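Local structure of uncharacterized protein (Bacteroides ovatus, 4FS7) at residues Glu134-Gly138 and Cys139-Glu143. The protein is of unknown function but is an extracellular leucine-rich repeat protein of the BspA type, whose long solenoid probably serves in protein binding. Residues are numbered along the deposited sequence; the frame is centred on the assembly and turned at random.
Sequences EAFKG and CDFKE
F136, C139 and F141 each set the first side-chain atom beyond CB opposite their own carbonyl carbon (chi1 -64° in F136), and with F136 and F141 pointing across the bend, the two rings and the sulfur converge inside one coil of the leucine-rich repeat solenoid. The rings meet obliquely, their planes 60° apart: CZ of F141 lies 3.5 Å from CD1 of F136, and CE2 of F141 also packs against that carbon. Seen from F141, F136 arrives at the ring's edge, while CB of C139 sits 3.6 Å above one face of F141, displaced from the ring centre. SG of C139 approaches the F136 ring at its edge, 5.4 Å from the centroid, a sulfur-aromatic contact, and lies 4.0 Å from CB of F136. The backbone folds through a type II beta turn from F136 to C139, closed by a nearly straight hydrogen bond from C139 N to F136 O (3.0 Å), the donor lying above the carbonyl plane. G138 has a positive phi, at which a CB would collide with the carbonyl oxygen of K137. A water bridges G138 O and D140 OD1, an oxygen also bonded to S163, while K137 reaches E156 in a salt bridge. F136 is itself one rung of a ladder, its ring nearly parallel to those of F113 and F158. With an alanine at F136, the edge of F141 would probably lose its aromatic neighbour and a gap would open between F113 and F158. The chemistry thus divides: the buried rings and sulfur form an apolar filling, whereas F136 O is met by C139 N, G138 O by water, D140 OD1 by S163 as well as that water, and K137 NZ by E156.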
loop_
_atom_site.group_PDB
_atom_site.type_symbol
_atom_site.label_atom_id
_atom_site.label_comp_id
_atom_site.label_asym_id
_atom_site.label_seq_id
_atom_site.Cartn_x
_atom_site.Cartn_y
_atom_site.Cartn_z
ATOM N N GLU A 134 -6.449 -5.597 10.959
ATOM C CA GLU A 134 -5.227 -6.133 11.507
ATOM C C GLU A 134 -5.360 -7.597 11.937
ATOM O O GLU A 134 -4.621 -8.079 12.767
ATOM C CB GLU A 134 -4.691 -5.269 12.636
ATOM C CG GLU A 134 -4.286 -3.884 12.128
ATOM C CD GLU A 134 -3.939 -2.899 13.206
ATOM O OE1 GLU A 134 -3.647 -3.265 14.334
ATOM O OE2 GLU A 134 -3.915 -1.681 12.888
ATOM N N ALA A 135 -6.300 -8.330 11.343
ATOM C CA ALA A 135 -6.608 -9.681 11.842
ATOM C C ALA A 135 -5.423 -10.628 11.827
ATOM O O ALA A 135 -5.302 -11.486 12.698
ATOM C CB ALA A 135 -7.782 -10.268 11.036
ATOM N N PHE A 136 -4.592 -10.527 10.780
ATOM C CA PHE A 136 -3.459 -11.425 10.589
ATOM C C PHE A 136 -2.125 -10.655 10.524
ATOM O O PHE A 136 -1.152 -11.164 9.990
ATOM C CB PHE A 136 -3.627 -12.292 9.342
ATOM C CG PHE A 136 -4.805 -13.227 9.419
ATOM C CD1 PHE A 136 -4.736 -14.389 10.193
ATOM C CD2 PHE A 136 -6.022 -12.931 8.806
ATOM C CE1 PHE A 136 -5.799 -15.234 10.266
ATOM C CE2 PHE A 136 -7.089 -13.812 8.910
ATOM C CZ PHE A 136 -6.956 -14.942 9.653
ATOM N N LYS A 137 -2.091 -9.464 11.114
ATOM C CA LYS A 137 -0.917 -8.608 10.991
ATOM C C LYS A 137 0.308 -9.294 11.593
ATOM O O LYS A 137 0.331 -9.677 12.780
ATOM C CB LYS A 137 -1.189 -7.256 11.633
ATOM C CG LYS A 137 -0.013 -6.297 11.576
ATOM C CD LYS A 137 -0.388 -4.901 12.052
ATOM C CE LYS A 137 0.723 -3.905 11.776
ATOM N NZ LYS A 137 0.282 -2.497 12.060
ATOM N N GLY A 138 1.335 -9.502 10.793
ATOM C CA GLY A 138 2.564 -10.124 11.275
ATOM C C GLY A 138 2.605 -11.623 11.205
ATOM O O GLY A 138 3.632 -12.210 11.493
ATOM N N CYS A 139 1.538 -12.270 10.796
ATOM C CA CYS A 139 1.581 -13.730 10.681
ATOM C C CYS A 139 2.567 -14.168 9.622
ATOM O O CYS A 139 2.819 -13.452 8.670
ATOM C CB CYS A 139 0.205 -14.268 10.338
ATOM S SG CYS A 139 -0.981 -14.226 11.713
ATOM N N ASP A 140 3.141 -15.355 9.800
ATOM C CA ASP A 140 4.248 -15.842 8.963
ATOM C C ASP A 140 3.816 -16.821 7.856
ATOM O O ASP A 140 4.624 -17.607 7.380
ATOM C CB ASP A 140 5.382 -16.422 9.812
ATOM C CG ASP A 140 6.721 -16.265 9.141
ATOM O OD1 ASP A 140 6.926 -15.224 8.469
ATOM O OD2 ASP A 140 7.547 -17.187 9.286
ATOM N N PHE A 141 2.556 -16.710 7.412
ATOM C CA PHE A 141 2.011 -17.453 6.269
ATOM C C PHE A 141 2.833 -17.300 5.008
ATOM O O PHE A 141 3.172 -16.165 4.655
ATOM C CB PHE A 141 0.587 -16.928 5.876
ATOM C CG PHE A 141 -0.398 -16.829 7.007
ATOM C CD1 PHE A 141 -0.458 -17.768 8.009
ATOM C CD2 PHE A 141 -1.330 -15.766 7.037
ATOM C CE1 PHE A 141 -1.380 -17.691 9.019
ATOM C CE2 PHE A 141 -2.229 -15.676 8.059
ATOM C CZ PHE A 141 -2.281 -16.648 9.039
ATOM N N LYS A 142 3.030 -18.383 4.274
ATOM C CA LYS A 142 3.513 -18.295 2.895
ATOM C C LYS A 142 2.363 -18.083 1.901
ATOM O O LYS A 142 2.578 -17.503 0.836
ATOM C CB LYS A 142 4.265 -19.556 2.525
ATOM C CG LYS A 142 4.862 -19.544 1.165
ATOM C CD LYS A 142 5.696 -20.839 0.928
ATOM C CE LYS A 142 6.251 -20.883 -0.486
ATOM N NZ LYS A 142 7.465 -21.757 -0.542
ATOM N N GLU A 143 1.183 -18.616 2.217
ATOM C CA GLU A 143 0.068 -18.531 1.321
ATOM C C GLU A 143 -1.166 -18.406 2.145
ATOM O O GLU A 143 -1.239 -18.861 3.291
ATOM C CB GLU A 143 0.024 -19.744 0.413
ATOM C CG GLU A 143 -0.242 -21.059 1.024
ATOM C CD GLU A 143 -0.390 -22.094 -0.101
ATOM O OE1 GLU A 143 0.637 -22.638 -0.520
ATOM O OE2 GLU A 143 -1.521 -22.276 -0.626
HETATM O O HOH W 1 5.858 -12.343 9.207
#